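Phosphoglucomutase/phosphomannomutase family protein (PDB 3UW2) probably catalyses an intramolecular phosphoryl transfer on a phosphosugar, as other phosphohexose mutases do, and binds a zinc ion in this crystal form. Local coordinates at residues A83-V96 with E166-A178. Sequence-based numbering, arbitrary orientation.
Sequences ADGLRAAGVDVVDV and ETGSGSYEQYDVA. With EDO (1,2-ethanediol), chain D.
The R87 guanidinium carries the CB of Y172 over one face, 3.5 Å above its plane and displaced toward the rim, while the G170 carbonyl and O1 of a 1,2-ethanediol lie at its edge. Its plane and the Y172 ring are 27° apart, but the ring face takes C1 of the ethanediol over its centre, and the ring edge meets the D95 carboxylate. A bend at chi3 turns NE of R87 back onto O of G170, a nearly straight 3.0 Å bond in the guanidinium plane although above that of the carbonyl. NH1 reaches the diol, probably a crystallisation additive, which also donates to D84.

Y172 OH donates to OD2 of D95 at 2.6 Å, on the anti side of a carboxylate turned 72° from the ring; Q174 NE2 donates to the same hydroxyl. With CG anti to its backbone N (chi1 173°), Y172 also lays CD1 against CG1 of V93 at 3.9 Å.

Strand 172-174 runs parallel to strand 92-96 and extends the domain I sheet; strand 64-69 pairs on the other edge. N of D95 donates to O of E173 at 2.8 Å. Just before the ladder, S171 N donates to D92 OD1, whose OD2 forms a salt bridge with R119. At the helix end, O of R87 accepts G90 N of the Schellman motif and G170 N (2.8 Å) from opposite faces of its plane. Backbone bonds thus join strand 92-96 and the C-terminal end of helix 75-88 to segment 166-178, while R87 and D92 satisfy G170 O and S171 N between them, probably steadying it.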
ATOM      1  N   ALA A  83      -1.761 -12.765 -20.045  1.00 25.65           N
ATOM      2  CA  ALA A  83      -3.082 -13.288 -20.415  1.00 26.33           C
ATOM      3  C   ALA A  83      -2.968 -14.565 -21.261  1.00 26.22           C
ATOM      4  O   ALA A  83      -3.766 -15.509 -21.062  1.00 27.38           O
ATOM      5  CB  ALA A  83      -3.950 -12.206 -21.141  1.00 21.80           C
ATOM      6  N   ASP A  84      -2.023 -14.584 -22.216  1.00 27.47           N
ATOM      7  CA  ASP A  84      -1.754 -15.797 -23.029  1.00 29.50           C
ATOM      8  C   ASP A  84      -1.446 -17.017 -22.117  1.00 29.01           C
ATOM      9  O   ASP A  84      -1.908 -18.123 -22.376  1.00 26.90           O
ATOM     10  CB  ASP A  84      -0.579 -15.612 -24.008  1.00 29.71           C
ATOM     11  CG  ASP A  84      -0.856 -14.569 -25.099  1.00 32.69           C
ATOM     12  OD1 ASP A  84      -2.020 -14.290 -25.502  1.00 33.77           O
ATOM     13  OD2 ASP A  84       0.126 -14.024 -25.573  1.00 32.20           O
ATOM     14  N   GLY A  85      -0.634 -16.792 -21.095  1.00 25.89           N
ATOM     15  CA  GLY A  85      -0.171 -17.840 -20.162  1.00 26.89           C
ATOM     16  C   GLY A  85      -1.314 -18.365 -19.301  1.00 27.08           C
ATOM     17  O   GLY A  85      -1.423 -19.604 -19.057  1.00 25.61           O
ATOM     18  N   LEU A  86      -2.203 -17.448 -18.874  1.00 26.22           N
ATOM     19  CA  LEU A  86      -3.327 -17.820 -18.029  1.00 25.34           C
ATOM     20  C   LEU A  86      -4.235 -18.680 -18.881  1.00 28.25           C
ATOM     21  O   LEU A  86      -4.796 -19.727 -18.418  1.00 27.31           O
ATOM     22  CB  LEU A  86      -4.093 -16.584 -17.577  1.00 24.78           C
ATOM     23  CG  LEU A  86      -3.433 -15.813 -16.420  1.00 24.93           C
ATOM     24  CD1 LEU A  86      -3.931 -14.335 -16.447  1.00 24.79           C
ATOM     25  CD2 LEU A  86      -3.696 -16.519 -15.082  1.00 26.22           C
ATOM     26  N   ARG A  87      -4.492 -18.182 -20.091  1.00 26.41           N
ATOM     27  CA  ARG A  87      -5.425 -18.943 -21.002  1.00 27.39           C
ATOM     28  C   ARG A  87      -4.878 -20.356 -21.401  1.00 28.03           C
ATOM     29  O   ARG A  87      -5.672 -21.314 -21.524  1.00 31.84           O
ATOM     30  CB  ARG A  87      -5.737 -18.119 -22.238  1.00 28.55           C
ATOM     31  CG  ARG A  87      -6.408 -16.762 -21.923  1.00 28.48           C
ATOM     32  CD  ARG A  87      -6.447 -15.881 -23.185  1.00 27.28           C
ATOM     33  NE  ARG A  87      -7.283 -16.480 -24.270  1.00 28.79           N
ATOM     34  CZ  ARG A  87      -7.279 -16.057 -25.539  1.00 29.31           C
ATOM     35  NH1 ARG A  87      -6.536 -14.979 -25.926  1.00 28.36           N
ATOM     36  NH2 ARG A  87      -8.122 -16.643 -26.415  1.00 30.87           N
ATOM     37  N   ALA A  88      -3.567 -20.474 -21.651  1.00 28.44           N
ATOM     38  CA  ALA A  88      -2.844 -21.775 -21.888  1.00 28.52           C
ATOM     39  C   ALA A  88      -2.986 -22.749 -20.711  1.00 30.13           C
ATOM     40  O   ALA A  88      -2.901 -23.944 -20.918  1.00 31.43           O
ATOM     41  CB  ALA A  88      -1.334 -21.537 -22.176  1.00 28.56           C
ATOM     42  N   ALA A  89      -3.116 -22.234 -19.474  1.00 30.66           N
ATOM     43  CA  ALA A  89      -3.487 -23.061 -18.284  1.00 30.82           C
ATOM     44  C   ALA A  89      -4.967 -23.447 -18.214  1.00 30.57           C
ATOM     45  O   ALA A  89      -5.357 -24.216 -17.317  1.00 33.16           O
ATOM     46  CB  ALA A  89      -3.128 -22.328 -16.954  1.00 28.53           C
ATOM     47  N   GLY A  90      -5.788 -22.914 -19.098  1.00 30.93           N
ATOM     48  CA  GLY A  90      -7.227 -23.265 -19.137  1.00 31.52           C
ATOM     49  C   GLY A  90      -8.098 -22.283 -18.326  1.00 36.05           C
ATOM     50  O   GLY A  90      -9.243 -22.589 -18.022  1.00 34.61           O
ATOM     51  N   VAL A  91      -7.572 -21.085 -18.002  1.00 31.12           N
ATOM     52  CA  VAL A  91      -8.260 -20.083 -17.184  1.00 32.79           C
ATOM     53  C   VAL A  91      -8.823 -18.959 -18.082  1.00 32.93           C
ATOM     54  O   VAL A  91      -8.135 -18.484 -18.933  1.00 32.40           O
ATOM     55  CB  VAL A  91      -7.237 -19.573 -16.127  1.00 33.52           C
ATOM     56  CG1 VAL A  91      -7.668 -18.280 -15.500  1.00 35.47           C
ATOM     57  CG2 VAL A  91      -7.069 -20.676 -15.063  1.00 34.34           C
ATOM     58  N   ASP A  92     -10.102 -18.596 -17.944  1.00 32.70           N
ATOM     59  CA  ASP A  92     -10.626 -17.440 -18.662  1.00 30.96           C
ATOM     60  C   ASP A  92     -10.043 -16.116 -18.154  1.00 29.30           C
ATOM     61  O   ASP A  92      -9.848 -15.966 -16.949  1.00 30.32           O
ATOM     62  CB  ASP A  92     -12.132 -17.406 -18.522  1.00 31.87           C
ATOM     63  CG  ASP A  92     -12.790 -18.653 -19.119  1.00 34.98           C
ATOM     64  OD1 ASP A  92     -12.154 -19.392 -19.934  1.00 31.69           O
ATOM     65  OD2 ASP A  92     -13.925 -18.903 -18.721  1.00 37.43           O
ATOM     66  N   VAL A  93      -9.806 -15.146 -19.050  1.00 26.61           N
ATOM     67  CA  VAL A  93      -9.196 -13.867 -18.646  1.00 27.60           C
ATOM     68  C   VAL A  93     -10.219 -12.767 -18.887  1.00 28.08           C
ATOM     69  O   VAL A  93     -10.858 -12.722 -19.935  1.00 31.57           O
ATOM     70  CB  VAL A  93      -7.906 -13.552 -19.447  1.00 27.46           C
ATOM     71  CG1 VAL A  93      -7.414 -12.091 -19.196  1.00 27.28           C
ATOM     72  CG2 VAL A  93      -6.836 -14.573 -19.050  1.00 27.35           C
ATOM     73  N   VAL A  94     -10.400 -11.924 -17.876  1.00 26.24           N
ATOM     74  CA  VAL A  94     -11.138 -10.667 -17.978  1.00 26.04           C
ATOM     75  C   VAL A  94     -10.154  -9.520 -17.848  1.00 27.74           C
ATOM     76  O   VAL A  94      -9.521  -9.320 -16.789  1.00 26.18           O
ATOM     77  CB  VAL A  94     -12.221 -10.568 -16.902  1.00 28.63           C
ATOM     78  CG1 VAL A  94     -12.963  -9.227 -17.021  1.00 28.73           C
ATOM     79  CG2 VAL A  94     -13.175 -11.743 -17.081  1.00 27.95           C
ATOM     80  N   ASP A  95      -9.994  -8.799 -18.945  1.00 27.95           N
ATOM     81  CA  ASP A  95      -8.991  -7.758 -19.019  1.00 30.17           C
ATOM     82  C   ASP A  95      -9.651  -6.394 -18.750  1.00 28.21           C
ATOM     83  O   ASP A  95     -10.445  -5.939 -19.550  1.00 30.43           O
ATOM     84  CB  ASP A  95      -8.285  -7.818 -20.396  1.00 27.61           C
ATOM     85  CG  ASP A  95      -7.088  -6.909 -20.472  1.00 27.87           C
ATOM     86  OD1 ASP A  95      -6.917  -6.007 -19.604  1.00 25.79           O
ATOM     87  OD2 ASP A  95      -6.311  -7.080 -21.432  1.00 26.48           O
ATOM     88  N   VAL A  96      -9.352  -5.775 -17.603  1.00 26.29           N
ATOM     89  CA  VAL A  96      -9.994  -4.503 -17.292  1.00 28.50           C
ATOM     90  C   VAL A  96      -9.146  -3.301 -17.764  1.00 30.36           C
ATOM     91  O   VAL A  96      -9.487  -2.140 -17.434  1.00 31.70           O
ATOM     92  CB  VAL A  96     -10.411  -4.392 -15.786  1.00 27.51           C
ATOM     93  CG1 VAL A  96     -11.448  -5.503 -15.427  1.00 27.33           C
ATOM     94  CG2 VAL A  96      -9.204  -4.485 -14.859  1.00 28.73           C
ATOM     95  N   GLU A 166      -1.009 -26.800 -15.466  1.00 33.79           N
ATOM     96  CA  GLU A 166      -2.238 -27.221 -16.082  1.00 35.88           C
ATOM     97  C   GLU A 166      -2.275 -26.735 -17.538  1.00 35.30           C
ATOM     98  O   GLU A 166      -1.490 -25.829 -17.938  1.00 35.66           O
ATOM     99  CB  GLU A 166      -3.440 -26.713 -15.288  1.00 34.43           C
ATOM    100  CG  GLU A 166      -3.394 -27.124 -13.832  1.00 36.11           C
ATOM    101  CD  GLU A 166      -3.641 -28.614 -13.641  1.00 42.11           C
ATOM    102  OE1 GLU A 166      -4.327 -29.253 -14.486  1.00 40.78           O
ATOM    103  OE2 GLU A 166      -3.097 -29.168 -12.657  1.00 42.90           O
ATOM    104  N   THR A 167      -3.205 -27.315 -18.301  1.00 36.22           N
ATOM    105  CA  THR A 167      -3.349 -27.089 -19.737  1.00 38.57           C
ATOM    106  C   THR A 167      -4.834 -26.872 -20.074  1.00 39.27           C
ATOM    107  O   THR A 167      -5.723 -27.544 -19.547  1.00 41.68           O
ATOM    108  CB  THR A 167      -2.815 -28.305 -20.513  1.00 43.31           C
ATOM    109  OG1 THR A 167      -1.386 -28.349 -20.359  1.00 42.01           O
ATOM    110  CG2 THR A 167      -3.154 -28.195 -22.011  1.00 42.83           C
ATOM    111  N   GLY A 168      -5.115 -25.893 -20.912  1.00 37.64           N
ATOM    112  CA  GLY A 168      -6.469 -25.724 -21.416  1.00 35.89           C
ATOM    113  C   GLY A 168      -6.410 -24.582 -22.416  1.00 35.22           C
ATOM    114  O   GLY A 168      -5.332 -24.205 -22.925  1.00 36.46           O
ATOM    115  N   SER A 169      -7.564 -23.985 -22.630  1.00 34.86           N
ATOM    116  CA  SER A 169      -7.736 -23.002 -23.654  1.00 36.53           C
ATOM    117  C   SER A 169      -8.764 -21.973 -23.129  1.00 37.30           C
ATOM    118  O   SER A 169      -9.939 -21.992 -23.511  1.00 38.74           O
ATOM    119  CB  SER A 169      -8.247 -23.757 -24.890  1.00 39.15           C
ATOM    120  OG  SER A 169      -8.383 -22.843 -25.922  1.00 47.69           O
ATOM    121  N   GLY A 170      -8.349 -21.088 -22.230  1.00 33.47           N
ATOM    122  CA  GLY A 170      -9.313 -20.141 -21.665  1.00 32.93           C
ATOM    123  C   GLY A 170      -9.742 -19.052 -22.639  1.00 31.12           C
ATOM    124  O   GLY A 170      -9.087 -18.790 -23.628  1.00 28.92           O
ATOM    125  N   SER A 171     -10.887 -18.451 -22.388  1.00 31.44           N
ATOM    126  CA  SER A 171     -11.376 -17.357 -23.235  1.00 31.40           C
ATOM    127  C   SER A 171     -10.738 -16.014 -22.801  1.00 30.43           C
ATOM    128  O   SER A 171      -9.988 -15.969 -21.824  1.00 28.83           O
ATOM    129  CB  SER A 171     -12.909 -17.278 -23.099  1.00 32.06           C
ATOM    130  OG  SER A 171     -13.242 -16.908 -21.747  1.00 32.31           O
ATOM    131  N   TYR A 172     -11.016 -14.942 -23.558  1.00 32.40           N
ATOM    132  CA  TYR A 172     -10.471 -13.603 -23.254  1.00 31.12           C
ATOM    133  C   TYR A 172     -11.565 -12.622 -23.527  1.00 31.34           C
ATOM    134  O   TYR A 172     -12.251 -12.738 -24.542  1.00 29.18           O
ATOM    135  CB  TYR A 172      -9.297 -13.272 -24.187  1.00 29.63           C
ATOM    136  CG  TYR A 172      -8.772 -11.843 -24.064  1.00 30.94           C
ATOM    137  CD1 TYR A 172      -7.900 -11.503 -22.993  1.00 28.36           C
ATOM    138  CD2 TYR A 172      -9.069 -10.859 -25.040  1.00 29.84           C
ATOM    139  CE1 TYR A 172      -7.364 -10.212 -22.840  1.00 27.90           C
ATOM    140  CE2 TYR A 172      -8.548  -9.561 -24.915  1.00 28.49           C
ATOM    141  CZ  TYR A 172      -7.678  -9.259 -23.845  1.00 28.36           C
ATOM    142  OH  TYR A 172      -7.179  -8.003 -23.664  1.00 28.37           O
ATOM    143  N   GLU A 173     -11.714 -11.634 -22.654  1.00 32.56           N
ATOM    144  CA  GLU A 173     -12.717 -10.599 -22.863  1.00 33.12           C
ATOM    145  C   GLU A 173     -12.180  -9.337 -22.249  1.00 32.18           C
ATOM    146  O   GLU A 173     -11.606  -9.385 -21.176  1.00 32.16           O
ATOM    147  CB  GLU A 173     -14.001 -10.945 -22.109  1.00 40.25           C
ATOM    148  CG  GLU A 173     -15.104  -9.898 -22.302  1.00 43.23           C
ATOM    149  CD  GLU A 173     -16.463 -10.336 -21.746  1.00 50.22           C
ATOM    150  OE1 GLU A 173     -16.576 -11.473 -21.220  1.00 45.05           O
ATOM    151  OE2 GLU A 173     -17.434  -9.536 -21.869  1.00 52.14           O
ATOM    152  N   GLN A 174     -12.399  -8.207 -22.913  1.00 30.97           N
ATOM    153  CA  GLN A 174     -12.098  -6.875 -22.335  1.00 31.97           C
ATOM    154  C   GLN A 174     -13.323  -6.260 -21.679  1.00 32.66           C
ATOM    155  O   GLN A 174     -14.435  -6.385 -22.191  1.00 32.77           O
ATOM    156  CB  GLN A 174     -11.492  -5.958 -23.399  1.00 32.71           C
ATOM    157  CG  GLN A 174     -10.068  -6.423 -23.763  1.00 35.91           C
ATOM    158  CD  GLN A 174      -9.493  -5.603 -24.909  1.00 44.41           C
ATOM    159  OE1 GLN A 174     -10.239  -5.026 -25.658  1.00 46.14           O
ATOM    160  NE2 GLN A 174      -8.177  -5.608 -25.073  1.00 45.53           N
ATOM    161  N   TYR A 175     -13.130  -5.670 -20.499  1.00 32.26           N
ATOM    162  CA  TYR A 175     -14.241  -5.148 -19.743  1.00 34.51           C
ATOM    163  C   TYR A 175     -13.836  -3.869 -19.041  1.00 34.83           C
ATOM    164  O   TYR A 175     -12.815  -3.833 -18.335  1.00 31.32           O
ATOM    165  CB  TYR A 175     -14.743  -6.175 -18.695  1.00 35.58           C
ATOM    166  CG  TYR A 175     -15.942  -5.667 -17.940  1.00 39.30           C
ATOM    167  CD1 TYR A 175     -17.207  -5.568 -18.570  1.00 42.49           C
ATOM    168  CD2 TYR A 175     -15.819  -5.211 -16.608  1.00 36.36           C
ATOM    169  CE1 TYR A 175     -18.313  -5.069 -17.873  1.00 44.73           C
ATOM    170  CE2 TYR A 175     -16.917  -4.722 -15.899  1.00 38.79           C
ATOM    171  CZ  TYR A 175     -18.166  -4.650 -16.533  1.00 43.81           C
ATOM    172  OH  TYR A 175     -19.258  -4.162 -15.848  1.00 44.49           O
ATOM    173  N   ASP A 176     -14.618  -2.809 -19.245  1.00 33.40           N
ATOM    174  CA  ASP A 176     -14.290  -1.573 -18.557  1.00 33.37           C
ATOM    175  C   ASP A 176     -15.121  -1.482 -17.275  1.00 32.43           C
ATOM    176  O   ASP A 176     -16.325  -1.347 -17.303  1.00 34.64           O
ATOM    177  CB  ASP A 176     -14.449  -0.338 -19.485  1.00 35.16           C
ATOM    178  CG  ASP A 176     -13.952   0.992 -18.831  1.00 36.87           C
ATOM    179  OD1 ASP A 176     -13.530   1.069 -17.678  1.00 37.15           O
ATOM    180  OD2 ASP A 176     -14.005   1.998 -19.511  1.00 47.20           O
ATOM    181  N   VAL A 177     -14.430  -1.508 -16.158  1.00 30.95           N
ATOM    182  CA  VAL A 177     -15.019  -1.507 -14.803  1.00 31.48           C
ATOM    183  C   VAL A 177     -14.979  -0.079 -14.132  1.00 29.79           C
ATOM    184  O   VAL A 177     -15.464   0.128 -12.990  1.00 28.86           O
ATOM    185  CB  VAL A 177     -14.247  -2.531 -13.935  1.00 31.31           C
ATOM    186  CG1 VAL A 177     -12.962  -1.919 -13.404  1.00 28.77           C
ATOM    187  CG2 VAL A 177     -15.099  -2.987 -12.757  1.00 33.90           C
ATOM    188  N   ALA A 178     -14.498   0.920 -14.870  1.00 27.89           N
ATOM    189  CA  ALA A 178     -14.368   2.277 -14.290  1.00 30.88           C
ATOM    190  C   ALA A 178     -15.688   2.919 -13.857  1.00 31.64           C
ATOM    191  O   ALA A 178     -15.772   3.519 -12.782  1.00 29.28           O
ATOM    192  CB  ALA A 178     -13.626   3.198 -15.274  1.00 36.38           C
TER
HETATM  193  C1  EDO D 467      -5.063 -12.090 -25.392  1.00 36.78           C
HETATM  194  O1  EDO D 467      -4.768 -13.356 -24.688  1.00 34.39           O
HETATM  195  C2  EDO D 467      -4.400 -10.859 -24.709  1.00 32.58           C
HETATM  196  O2  EDO D 467      -3.012 -10.921 -25.108  1.00 39.72           O
HETATM  197  O   HOH W   1     -15.975 -17.839 -21.045  1.00 52.05           O
HETATM  198  O   HOH W   2     -12.999 -14.403 -20.799  1.00 32.56           O
HETATM  199  O   HOH W   3     -11.561  -0.898 -16.550  1.00 31.35           O